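Local coordinates for probable protein phosphatase 2C 50 (Oryza sativa subsp. japonica, PDB 5ZCG) that probably removes phosphate groups from serine and threonine residues of other proteins, as a magnesium-dependent phosphatase of the PP2C family, at residues 2-10 and 290-301; 116-124 and 132-140. The protein carries 5 engineered substitutions. All blocks are in the same frame, centred on the assembly; numbering follows the deposited sequence.

Contact 1: residues 2-10 and 290-301; sequences PVWGCASTR and DPAAQAAADYLM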
loop_
_atom_site.group_PDB
_atom_site.type_symbol
_atom_site.label_atom_id
_atom_site.label_comp_id
_atom_site.label_asym_id
_atom_site.label_seq_id
_atom_site.Cartn_x
_atom_site.Cartn_y
_atom_site.Cartn_z
ATOM N N PRO A 2 10.835 -26.314 -4.634
ATOM C CA PRO A 2 9.700 -25.638 -5.272
ATOM C C PRO A 2 9.969 -25.323 -6.739
ATOM O O PRO A 2 11.095 -25.029 -7.147
ATOM C CB PRO A 2 9.531 -24.357 -4.447
ATOM C CG PRO A 2 10.857 -24.113 -3.858
ATOM C CD PRO A 2 11.417 -25.472 -3.567
ATOM N N VAL A 3 8.908 -25.401 -7.533
ATOM C CA VAL A 3 8.968 -25.231 -8.982
ATOM C C VAL A 3 8.232 -23.931 -9.290
ATOM O O VAL A 3 6.999 -23.886 -9.272
ATOM C CB VAL A 3 8.348 -26.427 -9.712
ATOM C CG1 VAL A 3 8.508 -26.299 -11.212
ATOM C CG2 VAL A 3 8.971 -27.738 -9.205
ATOM N N TRP A 4 8.971 -22.855 -9.553
ATOM C CA TRP A 4 8.326 -21.555 -9.654
ATOM C C TRP A 4 9.025 -20.674 -10.677
ATOM O O TRP A 4 10.198 -20.865 -11.001
ATOM C CB TRP A 4 8.312 -20.837 -8.303
ATOM C CG TRP A 4 9.688 -20.611 -7.764
ATOM C CD1 TRP A 4 10.465 -21.514 -7.095
ATOM C CD2 TRP A 4 10.458 -19.408 -7.856
ATOM N NE1 TRP A 4 11.672 -20.945 -6.760
ATOM C CE2 TRP A 4 11.692 -19.651 -7.216
ATOM C CE3 TRP A 4 10.223 -18.148 -8.411
ATOM C CZ2 TRP A 4 12.685 -18.681 -7.120
ATOM C CZ3 TRP A 4 11.212 -17.186 -8.321
ATOM C CH2 TRP A 4 12.429 -17.458 -7.682
ATOM N N GLY A 5 8.280 -19.685 -11.149
ATOM C CA GLY A 5 8.829 -18.654 -12.008
ATOM C C GLY A 5 8.269 -17.305 -11.613
ATOM O O GLY A 5 7.157 -17.199 -11.091
ATOM N N CYS A 6 9.058 -16.264 -11.873
ATOM C CA CYS A 6 8.694 -14.906 -11.485
ATOM C C CYS A 6 9.066 -13.938 -12.597
ATOM O O CYS A 6 10.228 -13.882 -13.010
ATOM C CB CYS A 6 9.382 -14.504 -10.178
ATOM S SG CYS A 6 8.895 -12.869 -9.586
ATOM N N ALA A 7 8.080 -13.191 -13.085
ATOM C CA ALA A 7 8.286 -12.147 -14.080
ATOM C C ALA A 7 7.753 -10.828 -13.539
ATOM O O ALA A 7 6.617 -10.765 -13.064
ATOM C CB ALA A 7 7.594 -12.498 -15.397
ATOM N N SER A 8 8.565 -9.776 -13.619
ATOM C CA SER A 8 8.165 -8.467 -13.122
ATOM C C SER A 8 8.713 -7.364 -14.019
ATOM O O SER A 8 9.829 -7.470 -14.535
ATOM C CB SER A 8 8.648 -8.253 -11.687
ATOM O OG SER A 8 9.973 -7.758 -11.693
ATOM N N THR A 9 7.917 -6.312 -14.205
ATOM C CA THR A 9 8.349 -5.138 -14.951
ATOM C C THR A 9 7.643 -3.897 -14.425
ATOM O O THR A 9 6.475 -3.943 -14.024
ATOM C CB THR A 9 8.084 -5.272 -16.461
ATOM O OG1 THR A 9 8.485 -4.067 -17.126
ATOM C CG2 THR A 9 6.601 -5.525 -16.739
ATOM N N ARG A 10 8.368 -2.779 -14.443
ATOM C CA ARG A 10 7.740 -1.494 -14.178
ATOM C C ARG A 10 6.698 -1.153 -15.236
ATOM O O ARG A 10 5.809 -0.333 -14.978
ATOM C CB ARG A 10 8.811 -0.406 -14.095
ATOM C CG ARG A 10 9.326 0.067 -15.443
ATOM C CD ARG A 10 10.550 0.958 -15.283
ATOM N NE ARG A 10 11.182 1.246 -16.567
ATOM C CZ ARG A 10 10.686 2.083 -17.474
ATOM N NH1 ARG A 10 9.545 2.720 -17.239
ATOM N NH2 ARG A 10 11.329 2.285 -18.616
ATOM N N ASP A 290 12.193 -22.060 -12.438
ATOM C CA ASP A 290 11.908 -23.184 -13.325
ATOM C C ASP A 290 11.513 -22.667 -14.703
ATOM O O ASP A 290 10.661 -21.778 -14.799
ATOM C CB ASP A 290 10.789 -24.047 -12.767
ATOM C CG ASP A 290 10.295 -25.082 -13.764
ATOM O OD1 ASP A 290 10.945 -26.140 -13.886
ATOM O OD2 ASP A 290 9.251 -24.847 -14.415
ATOM N N PRO A 291 12.087 -23.214 -15.779
ATOM C CA PRO A 291 11.830 -22.649 -17.122
ATOM C C PRO A 291 10.367 -22.652 -17.548
ATOM O O PRO A 291 9.910 -21.666 -18.139
ATOM C CB PRO A 291 12.686 -23.535 -18.038
ATOM C CG PRO A 291 13.768 -24.075 -17.154
ATOM C CD PRO A 291 13.143 -24.244 -15.794
ATOM N N ALA A 292 9.621 -23.731 -17.297
ATOM C CA ALA A 292 8.219 -23.770 -17.715
ATOM C C ALA A 292 7.384 -22.752 -16.943
ATOM O O ALA A 292 6.602 -21.989 -17.530
ATOM C CB ALA A 292 7.656 -25.179 -17.527
ATOM N N ALA A 293 7.555 -22.714 -15.621
ATOM C CA ALA A 293 6.836 -21.738 -14.811
ATOM C C ALA A 293 7.306 -20.321 -15.105
ATOM O O ALA A 293 6.505 -19.376 -15.055
ATOM C CB ALA A 293 7.008 -22.065 -13.326
ATOM N N GLN A 294 8.600 -20.150 -15.400
ATOM C CA GLN A 294 9.102 -18.838 -15.790
ATOM C C GLN A 294 8.475 -18.376 -17.097
ATOM O O GLN A 294 8.135 -17.199 -17.248
ATOM C CB GLN A 294 10.626 -18.868 -15.920
ATOM C CG GLN A 294 11.243 -17.505 -16.214
ATOM C CD GLN A 294 10.889 -16.481 -15.154
ATOM O OE1 GLN A 294 11.078 -16.716 -13.959
ATOM N NE2 GLN A 294 10.362 -15.338 -15.588
ATOM N N ALA A 295 8.314 -19.291 -18.054
ATOM C CA ALA A 295 7.664 -18.931 -19.311
ATOM C C ALA A 295 6.200 -18.583 -19.085
ATOM O O ALA A 295 5.670 -17.665 -19.720
ATOM C CB ALA A 295 7.806 -20.068 -20.328
ATOM N N ALA A 296 5.534 -19.298 -18.172
ATOM C CA ALA A 296 4.150 -18.961 -17.847
ATOM C C ALA A 296 4.047 -17.563 -17.242
ATOM O O ALA A 296 3.176 -16.767 -17.625
ATOM C CB ALA A 296 3.567 -20.004 -16.891
ATOM N N ALA A 297 4.940 -17.242 -16.304
ATOM C CA ALA A 297 4.910 -15.923 -15.676
ATOM C C ALA A 297 5.253 -14.824 -16.677
ATOM O O ALA A 297 4.631 -13.754 -16.671
ATOM C CB ALA A 297 5.867 -15.892 -14.482
ATOM N N ASP A 298 6.231 -15.075 -17.550
ATOM C CA ASP A 298 6.580 -14.112 -18.591
ATOM C C ASP A 298 5.410 -13.878 -19.534
ATOM O O ASP A 298 5.143 -12.739 -19.937
ATOM C CB ASP A 298 7.801 -14.600 -19.371
ATOM C CG ASP A 298 9.110 -14.245 -18.693
ATOM O OD1 ASP A 298 9.230 -13.114 -18.175
ATOM O OD2 ASP A 298 10.022 -15.099 -18.682
ATOM N N TYR A 299 4.709 -14.949 -19.911
ATOM C CA TYR A 299 3.550 -14.805 -20.783
ATOM C C TYR A 299 2.450 -13.990 -20.113
ATOM O O TYR A 299 1.827 -13.144 -20.757
ATOM C CB TYR A 299 3.033 -16.183 -21.193
ATOM C CG TYR A 299 2.200 -16.191 -22.455
ATOM C CD1 TYR A 299 0.878 -15.774 -22.437
ATOM C CD2 TYR A 299 2.735 -16.626 -23.663
ATOM C CE1 TYR A 299 0.111 -15.784 -23.579
ATOM C CE2 TYR A 299 1.973 -16.640 -24.815
ATOM C CZ TYR A 299 0.660 -16.215 -24.766
ATOM O OH TYR A 299 -0.114 -16.218 -25.902
ATOM N N LEU A 300 2.192 -14.229 -18.822
ATOM C CA LEU A 300 1.156 -13.455 -18.133
ATOM C C LEU A 300 1.546 -11.980 -18.045
ATOM O O LEU A 300 0.716 -11.092 -18.272
ATOM C CB LEU A 300 0.899 -14.028 -16.738
ATOM C CG LEU A 300 -0.010 -15.266 -16.724
ATOM C CD1 LEU A 300 -0.086 -15.892 -15.335
ATOM C CD2 LEU A 300 -1.410 -14.957 -17.256
ATOM N N MET A 301 2.811 -11.702 -17.712
ATOM C CA MET A 301 3.320 -10.327 -17.715
ATOM C C MET A 301 3.114 -9.647 -19.060
ATOM O O MET A 301 2.506 -8.567 -19.140
ATOM C CB MET A 301 4.808 -10.331 -17.339
ATOM C CG MET A 301 5.514 -8.981 -17.446
ATOM S SD MET A 301 7.070 -8.924 -16.531
ATOM C CE MET A 301 8.257 -8.796 -17.874
#

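Contact 2: residues 116-124 and 132-140; sequences DEVSGRVTR and VRSEPVTAE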
loop_
_atom_site.group_PDB
_atom_site.type_symbol
_atom_site.label_atom_id
_atom_site.label_comp_id
_atom_site.label_asym_id
_atom_site.label_seq_id
_atom_site.Cartn_x
_atom_site.Cartn_y
_atom_site.Cartn_z
ATOM N N ASP A 116 4.624 -2.532 12.274
ATOM C CA ASP A 116 5.194 -1.772 13.385
ATOM C C ASP A 116 6.657 -1.433 13.131
ATOM O O ASP A 116 7.133 -0.364 13.534
ATOM C CB ASP A 116 5.061 -2.564 14.688
ATOM C CG ASP A 116 3.654 -2.535 15.255
ATOM O OD1 ASP A 116 2.888 -1.603 14.923
ATOM O OD2 ASP A 116 3.315 -3.445 16.041
ATOM N N GLU A 117 7.391 -2.339 12.481
ATOM C CA GLU A 117 8.770 -2.034 12.120
ATOM C C GLU A 117 8.823 -0.920 11.085
ATOM O O GLU A 117 9.678 -0.029 11.165
ATOM C CB GLU A 117 9.468 -3.287 11.599
ATOM C CG GLU A 117 9.726 -4.334 12.669
ATOM C CD GLU A 117 10.416 -5.571 12.118
ATOM O OE1 GLU A 117 10.649 -6.516 12.902
ATOM O OE2 GLU A 117 10.722 -5.599 10.903
ATOM N N VAL A 118 7.914 -0.955 10.107
ATOM C CA VAL A 118 7.898 0.071 9.068
ATOM C C VAL A 118 7.609 1.435 9.677
ATOM O O VAL A 118 8.286 2.423 9.371
ATOM C CB VAL A 118 6.878 -0.290 7.970
ATOM C CG1 VAL A 118 6.500 0.943 7.175
ATOM C CG2 VAL A 118 7.443 -1.362 7.064
ATOM N N SER A 119 6.632 1.502 10.583
ATOM C CA SER A 119 6.222 2.773 11.174
ATOM C C SER A 119 7.090 3.199 12.351
ATOM O O SER A 119 6.821 4.249 12.944
ATOM C CB SER A 119 4.761 2.702 11.622
ATOM O OG SER A 119 4.563 1.674 12.577
ATOM N N GLY A 120 8.110 2.421 12.706
ATOM C CA GLY A 120 8.970 2.802 13.810
ATOM C C GLY A 120 8.370 2.632 15.189
ATOM O O GLY A 120 8.892 3.200 16.152
ATOM N N ARG A 121 7.281 1.871 15.316
ATOM C CA ARG A 121 6.688 1.619 16.624
ATOM C C ARG A 121 7.480 0.610 17.447
ATOM O O ARG A 121 7.384 0.628 18.679
ATOM C CB ARG A 121 5.244 1.135 16.471
ATOM C CG ARG A 121 4.341 2.075 15.687
ATOM C CD ARG A 121 4.232 3.456 16.331
ATOM N NE ARG A 121 4.023 4.505 15.334
ATOM C CZ ARG A 121 4.764 5.606 15.228
ATOM N NH1 ARG A 121 5.776 5.819 16.061
ATOM N NH2 ARG A 121 4.492 6.501 14.286
ATOM N N VAL A 122 8.241 -0.275 16.801
ATOM C CA VAL A 122 9.112 -1.224 17.481
ATOM C C VAL A 122 10.490 -1.155 16.836
ATOM O O VAL A 122 10.658 -0.667 15.715
ATOM C CB VAL A 122 8.577 -2.673 17.439
ATOM C CG1 VAL A 122 7.234 -2.779 18.146
ATOM C CG2 VAL A 122 8.479 -3.166 16.002
ATOM N N THR A 123 11.482 -1.661 17.562
ATOM C CA THR A 123 12.846 -1.697 17.060
ATOM C C THR A 123 13.047 -2.915 16.163
ATOM O O THR A 123 12.417 -3.960 16.347
ATOM C CB THR A 123 13.846 -1.728 18.216
ATOM O OG1 THR A 123 13.447 -2.726 19.159
ATOM C CG2 THR A 123 13.892 -0.377 18.917
ATOM N N ARG A 124 13.932 -2.767 15.182
ATOM C CA ARG A 124 14.228 -3.826 14.228
ATOM C C ARG A 124 15.733 -4.058 14.183
ATOM O O ARG A 124 16.520 -3.171 14.515
ATOM C CB ARG A 124 13.671 -3.490 12.823
ATOM C CG ARG A 124 14.106 -2.139 12.261
ATOM C CD ARG A 124 13.498 -1.866 10.884
ATOM N NE ARG A 124 14.084 -0.704 10.223
ATOM C CZ ARG A 124 13.850 0.552 10.584
ATOM N NH1 ARG A 124 13.051 0.817 11.616
ATOM N NH2 ARG A 124 14.431 1.541 9.924
ATOM N N VAL A 132 20.767 -2.350 15.702
ATOM C CA VAL A 132 19.355 -2.093 15.943
ATOM C C VAL A 132 18.872 -0.855 15.190
ATOM O O VAL A 132 19.589 0.135 15.076
ATOM C CB VAL A 132 19.061 -1.925 17.440
ATOM C CG1 VAL A 132 17.583 -1.649 17.656
ATOM C CG2 VAL A 132 19.494 -3.168 18.199
ATOM N N ARG A 133 17.652 -0.922 14.673
ATOM C CA ARG A 133 17.047 0.191 13.950
ATOM C C ARG A 133 15.767 0.554 14.689
ATOM O O ARG A 133 15.088 -0.322 15.213
ATOM C CB ARG A 133 16.748 -0.190 12.502
ATOM C CG ARG A 133 17.977 -0.560 11.686
ATOM C CD ARG A 133 18.825 0.652 11.326
ATOM N NE ARG A 133 18.082 1.908 11.379
ATOM C CZ ARG A 133 18.529 3.062 10.893
ATOM N NH1 ARG A 133 17.787 4.158 10.989
ATOM N NH2 ARG A 133 19.720 3.123 10.312
ATOM N N SER A 134 15.432 1.839 14.740
ATOM C CA SER A 134 14.236 2.255 15.474
ATOM C C SER A 134 13.292 3.259 14.809
ATOM O O SER A 134 12.083 3.172 14.989
ATOM C CB SER A 134 14.634 2.787 16.851
ATOM O OG SER A 134 15.068 4.128 16.762
ATOM N N GLU A 135 13.830 4.212 14.060
ATOM C CA GLU A 135 12.996 5.219 13.425
ATOM C C GLU A 135 12.265 4.597 12.236
ATOM O O GLU A 135 12.670 3.544 11.739
ATOM C CB GLU A 135 13.842 6.415 12.983
ATOM C CG GLU A 135 15.238 6.057 12.514
ATOM C CD GLU A 135 16.077 7.282 12.216
ATOM O OE1 GLU A 135 15.549 8.397 12.393
ATOM O OE2 GLU A 135 17.249 7.139 11.799
ATOM N N PRO A 136 11.166 5.208 11.781
ATOM C CA PRO A 136 10.402 4.611 10.673
ATOM C C PRO A 136 11.259 4.402 9.435
ATOM O O PRO A 136 12.201 5.154 9.168
ATOM C CB PRO A 136 9.289 5.635 10.413
ATOM C CG PRO A 136 9.179 6.416 11.687
ATOM C CD PRO A 136 10.566 6.476 12.237
ATOM N N VAL A 137 10.926 3.358 8.670
ATOM C CA VAL A 137 11.736 3.047 7.499
ATOM C C VAL A 137 11.601 4.140 6.447
ATOM O O VAL A 137 12.566 4.439 5.733
ATOM C CB VAL A 137 11.376 1.659 6.929
ATOM C CG1 VAL A 137 11.375 0.612 8.038
ATOM C CG2 VAL A 137 10.041 1.686 6.194
ATOM N N THR A 138 10.437 4.777 6.353
ATOM C CA THR A 138 10.207 5.798 5.335
ATOM C C THR A 138 9.034 6.671 5.775
ATOM O O THR A 138 8.571 6.589 6.917
ATOM C CB THR A 138 9.976 5.154 3.962
ATOM O OG1 THR A 138 9.918 6.175 2.955
ATOM C CG2 THR A 138 8.686 4.347 3.953
ATOM N N ALA A 139 8.550 7.509 4.858
ATOM C CA ALA A 139 7.513 8.488 5.155
ATOM C C ALA A 139 6.184 7.803 5.476
ATOM O O ALA A 139 6.005 6.597 5.287
ATOM C CB ALA A 139 7.346 9.459 3.986
ATOM N N GLU A 140 5.240 8.603 5.983
ATOM C CA GLU A 140 3.989 8.055 6.490
ATOM C C GLU A 140 2.983 7.719 5.393
ATOM O O GLU A 140 2.026 6.982 5.661
ATOM C CB GLU A 140 3.369 9.010 7.520
ATOM C CG GLU A 140 2.899 10.359 7.032
ATOM C CD GLU A 140 2.117 11.107 8.109
ATOM O OE1 GLU A 140 1.979 10.566 9.227
ATOM O OE2 GLU A 140 1.638 12.230 7.839
#

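Contact 1: residues 2-10 and 290-301
The CA atoms of Gly-5 and Gln-294 lie 3.8 Å apart, the closest CA pair of strand 3-9 and helix 291-301, and the two segments run 32° from parallel. The contact belongs to the layered PP2C fold: an edge strand of the antiparallel sheet, hydrogen-bonded to strand 313-319, receives a helix laid over the sheet. Gly-5 permits this closeness, since a CB there would clash with the backbone of Ala-293 and Gln-294. At the helix start Asp-290 N donates almost straight (177°) to Trp-4 O at 2.7 Å, while Asp-290 OD2 caps Ala-293 N at 3.0 Å, so one residue both ties the helix to the strand and closes its first turn. The branch CG1 of Val-3 rests against the Asp-290 carboxylate.

Gln-294 supplies the polar side-chain link. With CG anti to its N (chi1 -175°) and the chain bent at chi2, its amide reaches Cys-6: OE1 accepts from Cys-6 N at 2.9 Å, and NE2 approaches Cys-6 O from above the carbonyl plane at 3.0 Å. A further bond from NE2 to Asp-298 OD2, together with Thr-289 OG1 at OE1, fixes how the amide is turned. Farther along, Ala-7 CB meets Ala-297 CB at 3.9 Å. Met-301, extended through chi1 and chi2, brings SD to 3.4 Å from Thr-9 CG2; the bend at chi3 turns CE toward Thr-9 CB.

Contact 2: residues 116-124 and 132-140
Arg-124 reaches Val-137 and Glu-135 through a first torsion that sets CG between its own N and carbonyl carbon (chi1 54°), followed by a chain extended from CG to NE. Val-137 answers with CG1 anti to its carbonyl carbon (chi1 -50°), which lays that methyl over one face of the guanidinium, 3.6 Å from Arg-124 CZ. CB of Arg-133 lies over the opposite face, and the flat group is thus sandwiched. At its edge, Glu-135 O takes a hydrogen bond from Arg-124 NH1 at 2.8 Å, near the guanidinium plane, and a weak one from NH2 at 3.2 Å. A leucine in place of Arg-124 is likely to leave Glu-135 O without these donors and Val-137 CG1 without the flat face it rests on.

The Arg-133 guanidinium comes close to that of Arg-124, with NE 3.9 Å from Arg-124 NH2. A salt bridge from Arg-133 NH1 to Glu-135 OE2 (3.1 Å) probably eases this meeting of like charges. Backbone bonds in both directions make Arg-124 and Arg-133 a hydrogen-bonded antiparallel pair in a short beta hairpin.

Before the hairpin, helix 99-118 ends in a Schellman motif at Gly-120, where a CB would clash with Pro-136 N. Val-118 O accepts from Val-137 N at 2.9 Å, and Val-118 CG1 meets Val-137 CG2 at 3.7 Å. Beyond Val-137, Thr-138 O accepts a hydrogen bond from Arg-220. Tyr-71 of helix 67-91 hydrogen-bonds Glu-117, which also bridges to Arg-75, and packs on both Val-118 and Arg-124, where helix 67-91, the end of helix 99-118 and the two-stranded hairpin meet.

Contact 1 joins the N-terminal strand to a helix late in the chain, whereas contact 2 is local and falls between them: the order is 2-10, 116-124, 132-140, 290-301. Their centres are 33 Å apart and their nearest atoms about 18 Å, without touching. They share no sheet: strand 3-9 edges the five-stranded antiparallel one, while 124-125 and 132-133 form a separate pair. A route between them runs through strand 53-63, whose Phe-57 meets Trp-4, and the following helix 67-91, whose Tyr-71 packs on contact 2. Asp-61, at the end of that strand, binds magnesium. The side chains of Thr-9 and Thr-138 are about 11 and 13 Å from bound magnesium, so neither contact supplies the metal site.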